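Local coordinates for CENP-V/GFA domain-containing protein (Rhodobacter sphaeroides 2.4.1, PDB 3FAC) that is of uncharacterised function but belongs to the Gfa family, and so may bind zinc and have carbon-sulfur lyase activity, at residues Gly8-Gly19 / Ala39-Arg50; Phe60-Trp68 / Tyr76-Asn84. All blocks are in the same frame, centred on the assembly; numbering follows the deposited sequence.

Interaction 1 of 2, residues Gly8-Gly19 / Ala39-Arg50; sequences GAVEIEVELLNG and ATARLSDLRVVR
Arg50 reaches back along the 8-19 segment and meets both a carbonyl and a carboxylate. Its NE and NH2 grip Gly8 O side-on, at 3.1 Å from NE and 2.9 Å from NH2, with the oxygen close to the guanidinium plane. Its NH1 forms a salt bridge to Glu11 OE1, though the modelled distance is implausibly short and its exact geometry is doubtful. The carboxylate stands steeply to the guanidinium, planes 77° apart, while Glu11 CB lies over one guanidinium face. Glu11 CG is anti to the backbone N (chi1 -179°), and the extended chain carries the acid out to NH1. Cutting this side chain back to alanine would probably leave Arg50 NH1 without its charged mate and Val49 CG1 without the carboxylate beside it. Glu13 and Arg47 repeat the pairing more loosely, OE2 to NH1 at 3.4 Å, a weak bond.

The backbones form an antiparallel ladder. Arg50 N gives to Glu11 O at 3.1 Å, and Val49 N adds a weak bond to the same oxygen. Val49 and Arg50 thus both face Glu11 in a classic beta bulge. Further along, Glu15 N bonds Asp45 O, and a water accepts from Arg42 N.

On the face opposite Glu11, Glu13, Arg47 and Arg50, Val14 CG2 touches Ala41 CB at 3.5 Å and Leu46 CB at 4.0 Å. Past the strand, Leu17 CD1 sits over one face of the Arg42 guanidinium. Strand 2-4 borders 11-14 on its other side, making 46-50 an edge strand of this three-stranded sheet. The alternation implies a two-sided ribbon: acid-arginine pairs on one face, aliphatic groups on the other.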
loop_
_atom_site.group_PDB
_atom_site.type_symbol
_atom_site.label_atom_id
_atom_site.label_comp_id
_atom_site.label_asym_id
_atom_site.label_seq_id
_atom_site.Cartn_x
_atom_site.Cartn_y
_atom_site.Cartn_z
ATOM N N GLY A 8 -9.770 -4.686 10.257
ATOM C CA GLY A 8 -10.907 -4.861 9.374
ATOM C C GLY A 8 -11.667 -3.556 9.226
ATOM O O GLY A 8 -12.682 -3.487 8.533
ATOM N N ALA A 9 -11.163 -2.516 9.884
ATOM C CA ALA A 9 -11.782 -1.196 9.837
ATOM C C ALA A 9 -11.699 -0.574 8.445
ATOM O O ALA A 9 -12.606 0.135 8.018
ATOM C CB ALA A 9 -11.108 -0.269 10.856
ATOM N N VAL A 10 -10.609 -0.849 7.738
ATOM C CA VAL A 10 -10.414 -0.276 6.413
ATOM C C VAL A 10 -10.531 -1.293 5.276
ATOM O O VAL A 10 -9.992 -2.398 5.355
ATOM C CB VAL A 10 -9.024 0.391 6.313
ATOM C CG1 VAL A 10 -8.965 1.283 5.095
ATOM C CG2 VAL A 10 -8.723 1.178 7.577
ATOM N N GLU A 11 -11.248 -0.914 4.222
ATOM C CA GLU A 11 -11.390 -1.776 3.056
ATOM C C GLU A 11 -11.261 -0.975 1.772
ATOM O O GLU A 11 -11.967 0.011 1.569
ATOM C CB GLU A 11 -12.735 -2.506 3.036
ATOM C CG GLU A 11 -12.857 -3.419 1.812
ATOM C CD GLU A 11 -14.135 -4.233 1.779
ATOM O OE1 GLU A 11 -14.446 -4.898 2.790
ATOM O OE2 GLU A 11 -14.818 -4.225 0.730
ATOM N N ILE A 12 -10.356 -1.403 0.904
ATOM C CA ILE A 12 -10.168 -0.723 -0.363
ATOM C C ILE A 12 -10.615 -1.624 -1.510
ATOM O O ILE A 12 -10.883 -2.813 -1.320
ATOM C CB ILE A 12 -8.691 -0.327 -0.578
ATOM C CG1 ILE A 12 -7.801 -1.568 -0.537
ATOM C CG2 ILE A 12 -8.259 0.665 0.490
ATOM C CD1 ILE A 12 -6.357 -1.293 -0.908
ATOM N N GLU A 13 -10.707 -1.033 -2.696
ATOM C CA GLU A 13 -11.104 -1.738 -3.910
ATOM C C GLU A 13 -10.086 -1.261 -4.937
ATOM O O GLU A 13 -10.197 -0.147 -5.448
ATOM C CB GLU A 13 -12.516 -1.310 -4.315
ATOM C CG GLU A 13 -13.352 -2.391 -4.983
ATOM C CD GLU A 13 -12.947 -2.663 -6.414
ATOM O OE1 GLU A 13 -11.768 -3.003 -6.653
ATOM O OE2 GLU A 13 -13.818 -2.542 -7.305
ATOM N N VAL A 14 -9.088 -2.088 -5.235
ATOM C CA VAL A 14 -8.048 -1.674 -6.173
ATOM C C VAL A 14 -7.724 -2.631 -7.317
ATOM O O VAL A 14 -7.799 -3.850 -7.173
ATOM C CB VAL A 14 -6.732 -1.359 -5.412
ATOM C CG1 VAL A 14 -6.237 -2.597 -4.692
ATOM C CG2 VAL A 14 -5.680 -0.844 -6.370
ATOM N N GLU A 15 -7.368 -2.051 -8.459
ATOM C CA GLU A 15 -6.991 -2.806 -9.647
ATOM C C GLU A 15 -5.505 -2.558 -9.860
ATOM O O GLU A 15 -5.089 -1.416 -10.062
ATOM C CB GLU A 15 -7.767 -2.315 -10.870
ATOM C CG GLU A 15 -9.276 -2.479 -10.782
ATOM C CD GLU A 15 -9.702 -3.929 -10.645
ATOM O OE1 GLU A 15 -9.232 -4.761 -11.451
ATOM O OE2 GLU A 15 -10.511 -4.236 -9.738
ATOM N N LEU A 16 -4.707 -3.619 -9.808
ATOM C CA LEU A 16 -3.265 -3.491 -9.985
ATOM C C LEU A 16 -2.889 -3.189 -11.423
ATOM O O LEU A 16 -3.411 -3.798 -12.352
ATOM C CB LEU A 16 -2.558 -4.771 -9.541
ATOM C CG LEU A 16 -2.814 -5.225 -8.105
ATOM C CD1 LEU A 16 -2.048 -6.513 -7.850
ATOM C CD2 LEU A 16 -2.392 -4.135 -7.128
ATOM N N LEU A 17 -1.967 -2.250 -11.598
ATOM C CA LEU A 17 -1.509 -1.868 -12.923
ATOM C C LEU A 17 -0.933 -3.051 -13.686
ATOM O O LEU A 17 -1.419 -3.401 -14.760
ATOM C CB LEU A 17 -0.445 -0.775 -12.822
ATOM C CG LEU A 17 0.229 -0.391 -14.144
ATOM C CD1 LEU A 17 -0.808 0.159 -15.115
ATOM C CD2 LEU A 17 1.316 0.637 -13.881
ATOM N N ASN A 18 0.108 -3.663 -13.134
ATOM C CA ASN A 18 0.750 -4.794 -13.788
ATOM C C ASN A 18 0.921 -5.961 -12.827
ATOM O O ASN A 18 2.030 -6.446 -12.609
ATOM C CB ASN A 18 2.114 -4.367 -14.342
ATOM C CG ASN A 18 2.702 -5.389 -15.298
ATOM O OD1 ASN A 18 2.075 -5.750 -16.295
ATOM N ND2 ASN A 18 3.912 -5.856 -15.004
ATOM N N GLY A 19 -0.191 -6.403 -12.252
ATOM C CA GLY A 19 -0.159 -7.512 -11.319
ATOM C C GLY A 19 0.909 -7.397 -10.251
ATOM O O GLY A 19 1.236 -6.303 -9.788
ATOM N N ALA A 39 2.885 -2.885 -4.783
ATOM C CA ALA A 39 2.561 -3.092 -6.192
ATOM C C ALA A 39 1.839 -1.822 -6.635
ATOM O O ALA A 39 1.070 -1.249 -5.867
ATOM C CB ALA A 39 1.656 -4.299 -6.354
ATOM N N THR A 40 2.084 -1.383 -7.865
ATOM C CA THR A 40 1.481 -0.152 -8.376
ATOM C C THR A 40 -0.009 -0.229 -8.724
ATOM O O THR A 40 -0.573 -1.312 -8.864
ATOM C CB THR A 40 2.254 0.350 -9.620
ATOM O OG1 THR A 40 3.631 0.541 -9.279
ATOM C CG2 THR A 40 1.688 1.671 -10.115
ATOM N N ALA A 41 -0.634 0.941 -8.853
ATOM C CA ALA A 41 -2.046 1.059 -9.206
ATOM C C ALA A 41 -2.383 2.501 -9.599
ATOM O O ALA A 41 -2.072 3.438 -8.867
ATOM C CB ALA A 41 -2.915 0.620 -8.038
ATOM N N ARG A 42 -3.013 2.678 -10.759
ATOM C CA ARG A 42 -3.390 4.010 -11.228
ATOM C C ARG A 42 -4.315 4.676 -10.212
ATOM O O ARG A 42 -5.070 3.995 -9.516
ATOM C CB ARG A 42 -4.115 3.922 -12.573
ATOM C CG ARG A 42 -3.339 3.236 -13.686
ATOM C CD ARG A 42 -4.214 3.070 -14.923
ATOM N NE ARG A 42 -3.543 2.344 -15.998
ATOM C CZ ARG A 42 -2.517 2.818 -16.702
ATOM N NH1 ARG A 42 -2.038 4.029 -16.449
ATOM N NH2 ARG A 42 -1.972 2.079 -17.662
ATOM N N LEU A 43 -4.258 6.003 -10.133
ATOM C CA LEU A 43 -5.102 6.756 -9.207
ATOM C C LEU A 43 -6.571 6.397 -9.373
ATOM O O LEU A 43 -7.301 6.252 -8.391
ATOM C CB LEU A 43 -4.949 8.262 -9.433
ATOM C CG LEU A 43 -3.688 8.981 -8.956
ATOM C CD1 LEU A 43 -3.817 10.467 -9.267
ATOM C CD2 LEU A 43 -3.500 8.766 -7.459
ATOM N N SER A 44 -7.001 6.267 -10.623
ATOM C CA SER A 44 -8.388 5.934 -10.922
ATOM C C SER A 44 -8.702 4.446 -10.767
ATOM O O SER A 44 -9.784 3.995 -11.140
ATOM C CB SER A 44 -8.742 6.404 -12.337
ATOM O OG SER A 44 -7.769 5.980 -13.275
ATOM N N ASP A 45 -7.761 3.682 -10.216
ATOM C CA ASP A 45 -7.985 2.256 -10.010
ATOM C C ASP A 45 -8.118 1.890 -8.532
ATOM O O ASP A 45 -8.345 0.729 -8.198
ATOM C CB ASP A 45 -6.858 1.428 -10.638
ATOM C CG ASP A 45 -6.898 1.439 -12.157
ATOM O OD1 ASP A 45 -7.988 1.224 -12.728
ATOM O OD2 ASP A 45 -5.836 1.650 -12.781
ATOM N N LEU A 46 -7.983 2.875 -7.648
ATOM C CA LEU A 46 -8.089 2.617 -6.214
ATOM C C LEU A 46 -9.242 3.390 -5.578
ATOM O O LEU A 46 -9.373 4.601 -5.751
ATOM C CB LEU A 46 -6.761 2.956 -5.518
ATOM C CG LEU A 46 -6.575 2.573 -4.043
ATOM C CD1 LEU A 46 -5.091 2.487 -3.730
ATOM C CD2 LEU A 46 -7.261 3.584 -3.133
ATOM N N ARG A 47 -10.071 2.674 -4.827
ATOM C CA ARG A 47 -11.226 3.264 -4.172
ATOM C C ARG A 47 -11.356 2.775 -2.725
ATOM O O ARG A 47 -11.392 1.574 -2.468
ATOM C CB ARG A 47 -12.489 2.906 -4.962
ATOM C CG ARG A 47 -13.731 3.668 -4.536
ATOM C CD ARG A 47 -14.956 3.326 -5.388
ATOM N NE ARG A 47 -15.643 2.108 -4.956
ATOM C CZ ARG A 47 -15.401 0.888 -5.430
ATOM N NH1 ARG A 47 -14.477 0.702 -6.364
ATOM N NH2 ARG A 47 -16.097 -0.148 -4.974
ATOM N N VAL A 48 -11.417 3.714 -1.785
ATOM C CA VAL A 48 -11.560 3.385 -0.370
ATOM C C VAL A 48 -13.019 3.026 -0.090
ATOM O O VAL A 48 -13.892 3.890 -0.074
ATOM C CB VAL A 48 -11.141 4.578 0.517
ATOM C CG1 VAL A 48 -11.429 4.276 1.983
ATOM C CG2 VAL A 48 -9.663 4.867 0.320
ATOM N N VAL A 49 -13.271 1.739 0.131
ATOM C CA VAL A 49 -14.619 1.237 0.381
ATOM C C VAL A 49 -15.185 1.662 1.734
ATOM O O VAL A 49 -16.310 2.163 1.815
ATOM C CB VAL A 49 -14.646 -0.302 0.272
ATOM C CG1 VAL A 49 -16.061 -0.816 0.456
ATOM C CG2 VAL A 49 -14.106 -0.725 -1.084
ATOM N N ARG A 50 -14.412 1.452 2.796
ATOM C CA ARG A 50 -14.845 1.829 4.134
ATOM C C ARG A 50 -13.646 2.076 5.045
ATOM O O ARG A 50 -12.549 1.571 4.800
ATOM C CB ARG A 50 -15.728 0.734 4.746
ATOM C CG ARG A 50 -14.985 -0.542 5.109
ATOM C CD ARG A 50 -15.702 -1.320 6.214
ATOM N NE ARG A 50 -14.948 -2.509 6.607
ATOM C CZ ARG A 50 -14.775 -3.569 5.827
ATOM N NH1 ARG A 50 -15.309 -3.593 4.617
ATOM N NH2 ARG A 50 -14.052 -4.596 6.248
HETATM O O HOH W 1 -10.817 -0.333 -8.191
HETATM O O HOH W 2 -4.204 0.124 -11.795
#

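Interaction 2 of 2, residues Phe60-Trp68 / Tyr76-Asn84; sequences FGTRTAKHW and YTHHQRRSN
Trp68 lays its five-membered ring against the His78 imidazole in an offset stack, centroids 4.5 Å apart and planes 15° apart. The contact spans the beta hairpin of strands 66-70 and 76-80, within the five-stranded antiparallel sheet of this Gfa-family fold. Trp68 CD1 comes over one face of His78, off toward the rim of the ring. His78 CG stands between its backbone N and carbonyl carbon (chi1 65°), which turns the ring to the tryptophan. A bond between His78 ND1 and Thr77 OG1, 2.9 Å, limits its rotation. Tyr88, from the neighbouring strand 87-91, meets His78 edge-to-face.

Backbone bonds tie the strands. Trp68 N donates to His78 O at 3.1 Å, and Lys66 N donates to Gln80 O. Lys66 and Gln80 lie side by side, with Lys66 CG against Gln80 CB at 3.6 Å. On the opposite face His67 and His79 run alongside each other, their ring planes 44° apart. His79 ND1 is bonded to Tyr76 OH at 2.7 Å.

Beyond the strand ends, Ala65 CB packs on Arg82 CB at 3.4 Å. The extended arginine then crosses Thr64 and Thr62 at about a right angle. Its NE makes a weak bond to Thr62 OG1, which lies near the guanidinium plane and is also hydrogen-bonded to Thr64 OG1 at 2.7 Å.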
loop_
_atom_site.group_PDB
_atom_site.type_symbol
_atom_site.label_atom_id
_atom_site.label_comp_id
_atom_site.label_asym_id
_atom_site.label_seq_id
_atom_site.Cartn_x
_atom_site.Cartn_y
_atom_site.Cartn_z
ATOM N N PHE A 60 6.275 13.473 4.858
ATOM C CA PHE A 60 7.595 13.875 5.326
ATOM C C PHE A 60 8.502 14.289 4.170
ATOM O O PHE A 60 8.149 14.120 3.002
ATOM C CB PHE A 60 8.235 12.738 6.133
ATOM C CG PHE A 60 8.653 11.552 5.306
ATOM C CD1 PHE A 60 9.902 11.517 4.696
ATOM C CD2 PHE A 60 7.806 10.464 5.154
ATOM C CE1 PHE A 60 10.299 10.413 3.947
ATOM C CE2 PHE A 60 8.194 9.356 4.408
ATOM C CZ PHE A 60 9.442 9.330 3.803
ATOM N N GLY A 61 9.665 14.841 4.505
ATOM C CA GLY A 61 10.607 15.272 3.486
ATOM C C GLY A 61 9.985 16.274 2.536
ATOM O O GLY A 61 9.703 17.413 2.916
ATOM N N THR A 62 9.767 15.851 1.295
ATOM C CA THR A 62 9.160 16.720 0.294
ATOM C C THR A 62 7.655 16.807 0.520
ATOM O O THR A 62 6.980 17.637 -0.084
ATOM C CB THR A 62 9.398 16.187 -1.129
ATOM O OG1 THR A 62 8.799 14.893 -1.258
ATOM C CG2 THR A 62 10.889 16.080 -1.419
ATOM N N ARG A 63 7.138 15.950 1.397
ATOM C CA ARG A 63 5.709 15.918 1.694
ATOM C C ARG A 63 4.931 15.674 0.407
ATOM O O ARG A 63 3.761 16.044 0.289
ATOM C CB ARG A 63 5.256 17.233 2.339
ATOM C CG ARG A 63 5.866 17.493 3.705
ATOM C CD ARG A 63 5.421 18.831 4.271
ATOM N NE ARG A 63 4.044 18.828 4.766
ATOM C CZ ARG A 63 3.647 18.245 5.896
ATOM N NH1 ARG A 63 4.522 17.605 6.661
ATOM N NH2 ARG A 63 2.375 18.321 6.270
ATOM N N THR A 64 5.603 15.051 -0.556
ATOM C CA THR A 64 5.003 14.732 -1.844
ATOM C C THR A 64 4.224 13.432 -1.700
ATOM O O THR A 64 3.020 13.377 -1.962
ATOM C CB THR A 64 6.085 14.532 -2.931
ATOM O OG1 THR A 64 6.915 15.699 -3.007
ATOM C CG2 THR A 64 5.436 14.281 -4.288
ATOM N N ALA A 65 4.928 12.388 -1.276
ATOM C CA ALA A 65 4.324 11.081 -1.087
ATOM C C ALA A 65 3.308 11.123 0.047
ATOM O O ALA A 65 3.513 11.797 1.060
ATOM C CB ALA A 65 5.405 10.048 -0.786
ATOM N N LYS A 66 2.206 10.406 -0.133
ATOM C CA LYS A 66 1.161 10.348 0.877
ATOM C C LYS A 66 1.066 8.910 1.371
ATOM O O LYS A 66 0.788 7.997 0.595
ATOM C CB LYS A 66 -0.183 10.785 0.291
ATOM C CG LYS A 66 -0.080 11.906 -0.729
ATOM C CD LYS A 66 -1.232 12.886 -0.597
ATOM C CE LYS A 66 -0.979 13.861 0.540
ATOM N NZ LYS A 66 0.230 14.687 0.262
ATOM N N HIS A 67 1.299 8.714 2.663
ATOM C CA HIS A 67 1.258 7.384 3.249
ATOM C C HIS A 67 0.066 7.253 4.195
ATOM O O HIS A 67 -0.134 8.099 5.059
ATOM C CB HIS A 67 2.562 7.130 4.010
ATOM C CG HIS A 67 3.792 7.493 3.236
ATOM N ND1 HIS A 67 4.125 6.893 2.042
ATOM C CD2 HIS A 67 4.770 8.395 3.488
ATOM C CE1 HIS A 67 5.257 7.407 1.592
ATOM N NE2 HIS A 67 5.669 8.321 2.452
ATOM N N TRP A 68 -0.728 6.200 4.031
ATOM C CA TRP A 68 -1.880 5.993 4.903
ATOM C C TRP A 68 -1.744 4.687 5.668
ATOM O O TRP A 68 -1.175 3.719 5.163
ATOM C CB TRP A 68 -3.182 5.949 4.104
ATOM C CG TRP A 68 -3.313 7.017 3.078
ATOM C CD1 TRP A 68 -2.805 7.001 1.812
ATOM C CD2 TRP A 68 -3.977 8.274 3.228
ATOM N NE1 TRP A 68 -3.112 8.169 1.163
ATOM C CE2 TRP A 68 -3.830 8.971 2.011
ATOM C CE3 TRP A 68 -4.682 8.881 4.275
ATOM C CZ2 TRP A 68 -4.365 10.252 1.809
ATOM C CZ3 TRP A 68 -5.216 10.159 4.075
ATOM C CH2 TRP A 68 -5.052 10.827 2.851
ATOM N N TYR A 76 -0.308 -0.691 7.300
ATOM C CA TYR A 76 -0.138 0.162 6.129
ATOM C C TYR A 76 -0.970 -0.377 4.961
ATOM O O TYR A 76 -0.739 -1.490 4.489
ATOM C CB TYR A 76 1.351 0.199 5.758
ATOM C CG TYR A 76 1.655 0.319 4.280
ATOM C CD1 TYR A 76 1.308 1.466 3.560
ATOM C CD2 TYR A 76 2.343 -0.697 3.614
ATOM C CE1 TYR A 76 1.646 1.598 2.211
ATOM C CE2 TYR A 76 2.687 -0.577 2.269
ATOM C CZ TYR A 76 2.339 0.573 1.574
ATOM O OH TYR A 76 2.707 0.704 0.250
ATOM N N THR A 77 -1.932 0.414 4.498
ATOM C CA THR A 77 -2.792 0.007 3.390
ATOM C C THR A 77 -2.211 0.380 2.027
ATOM O O THR A 77 -1.885 -0.492 1.217
ATOM C CB THR A 77 -4.202 0.648 3.497
ATOM O OG1 THR A 77 -4.073 2.070 3.617
ATOM C CG2 THR A 77 -4.955 0.111 4.705
ATOM N N HIS A 78 -2.087 1.680 1.778
ATOM C CA HIS A 78 -1.572 2.176 0.505
ATOM C C HIS A 78 -0.954 3.562 0.667
ATOM O O HIS A 78 -1.052 4.174 1.729
ATOM C CB HIS A 78 -2.709 2.263 -0.514
ATOM C CG HIS A 78 -3.758 3.270 -0.154
ATOM N ND1 HIS A 78 -4.546 3.156 0.971
ATOM C CD2 HIS A 78 -4.126 4.427 -0.753
ATOM C CE1 HIS A 78 -5.354 4.198 1.049
ATOM N NE2 HIS A 78 -5.119 4.985 0.015
ATOM N N HIS A 79 -0.329 4.052 -0.400
ATOM C CA HIS A 79 0.287 5.374 -0.388
ATOM C C HIS A 79 0.417 5.934 -1.797
ATOM O O HIS A 79 0.454 5.187 -2.772
ATOM C CB HIS A 79 1.676 5.325 0.254
ATOM C CG HIS A 79 2.699 4.611 -0.574
ATOM N ND1 HIS A 79 2.762 3.238 -0.660
ATOM C CD2 HIS A 79 3.698 5.085 -1.357
ATOM C CE1 HIS A 79 3.758 2.896 -1.459
ATOM N NE2 HIS A 79 4.341 3.998 -1.895
ATOM N N GLN A 80 0.482 7.256 -1.896
ATOM C CA GLN A 80 0.627 7.912 -3.185
ATOM C C GLN A 80 2.109 8.176 -3.418
ATOM O O GLN A 80 2.669 9.128 -2.876
ATOM C CB GLN A 80 -0.148 9.232 -3.205
ATOM C CG GLN A 80 -0.044 9.987 -4.521
ATOM C CD GLN A 80 -0.811 11.296 -4.505
ATOM O OE1 GLN A 80 -2.031 11.311 -4.327
ATOM N NE2 GLN A 80 -0.098 12.403 -4.687
ATOM N N ARG A 81 2.733 7.316 -4.220
ATOM C CA ARG A 81 4.151 7.423 -4.540
ATOM C C ARG A 81 4.625 8.862 -4.709
ATOM O O ARG A 81 3.855 9.753 -5.083
ATOM C CB ARG A 81 4.467 6.650 -5.820
ATOM C CG ARG A 81 4.267 5.152 -5.721
ATOM C CD ARG A 81 4.787 4.456 -6.972
ATOM N NE ARG A 81 4.651 3.005 -6.895
ATOM C CZ ARG A 81 5.229 2.244 -5.968
ATOM N NH1 ARG A 81 5.988 2.793 -5.028
ATOM N NH2 ARG A 81 5.050 0.928 -5.986
ATOM N N ARG A 82 5.905 9.087 -4.429
ATOM C CA ARG A 82 6.491 10.417 -4.545
ATOM C C ARG A 82 7.200 10.592 -5.883
ATOM O O ARG A 82 7.512 11.711 -6.290
ATOM C CB ARG A 82 7.468 10.673 -3.395
ATOM C CG ARG A 82 8.422 11.832 -3.637
ATOM C CD ARG A 82 9.289 12.182 -2.439
ATOM N NE ARG A 82 10.401 13.055 -2.806
ATOM C CZ ARG A 82 11.540 12.629 -3.335
ATOM N NH1 ARG A 82 11.724 11.336 -3.563
ATOM N NH2 ARG A 82 12.497 13.494 -3.638
ATOM N N SER A 83 7.454 9.478 -6.564
ATOM C CA SER A 83 7.994 9.513 -7.918
ATOM C C SER A 83 6.888 9.735 -8.946
ATOM O O SER A 83 7.086 10.429 -9.942
ATOM C CB SER A 83 8.747 8.218 -8.228
ATOM O OG SER A 83 7.849 7.145 -8.446
ATOM N N ASN A 84 5.726 9.140 -8.696
ATOM C CA ASN A 84 4.587 9.278 -9.595
ATOM C C ASN A 84 3.301 9.615 -8.846
ATOM O O ASN A 84 2.666 8.739 -8.259
ATOM C CB ASN A 84 4.398 8.002 -10.418
ATOM C CG ASN A 84 3.650 8.251 -11.714
ATOM O OD1 ASN A 84 2.799 9.137 -11.793
ATOM N ND2 ASN A 84 3.966 7.468 -12.739
#

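Interaction 1 joins the central strand 11-14 of a three-stranded sheet to its edge strand 46-50 and, through 39-42, reaches the five-stranded sheet. Interaction 2 is a hairpin inside that larger sheet. Their centres lie 15 Å apart, and interaction 1 closes along the chain before interaction 2 opens. Both are partly buried, but their chemistry differs. In 8-19 with 39-50, charge pairs occupy a partly exposed face and aliphatic side chains, the buried Ile12 and Val14 among them, the opposite one. In 60-68 with 76-84, buried histidines and a partly exposed tryptophan dominate, and the exposed part is the threonine-arginine end. The two contacts meet directly where Leu46 CD1 packs on His78 CD2 at 3.7 Å.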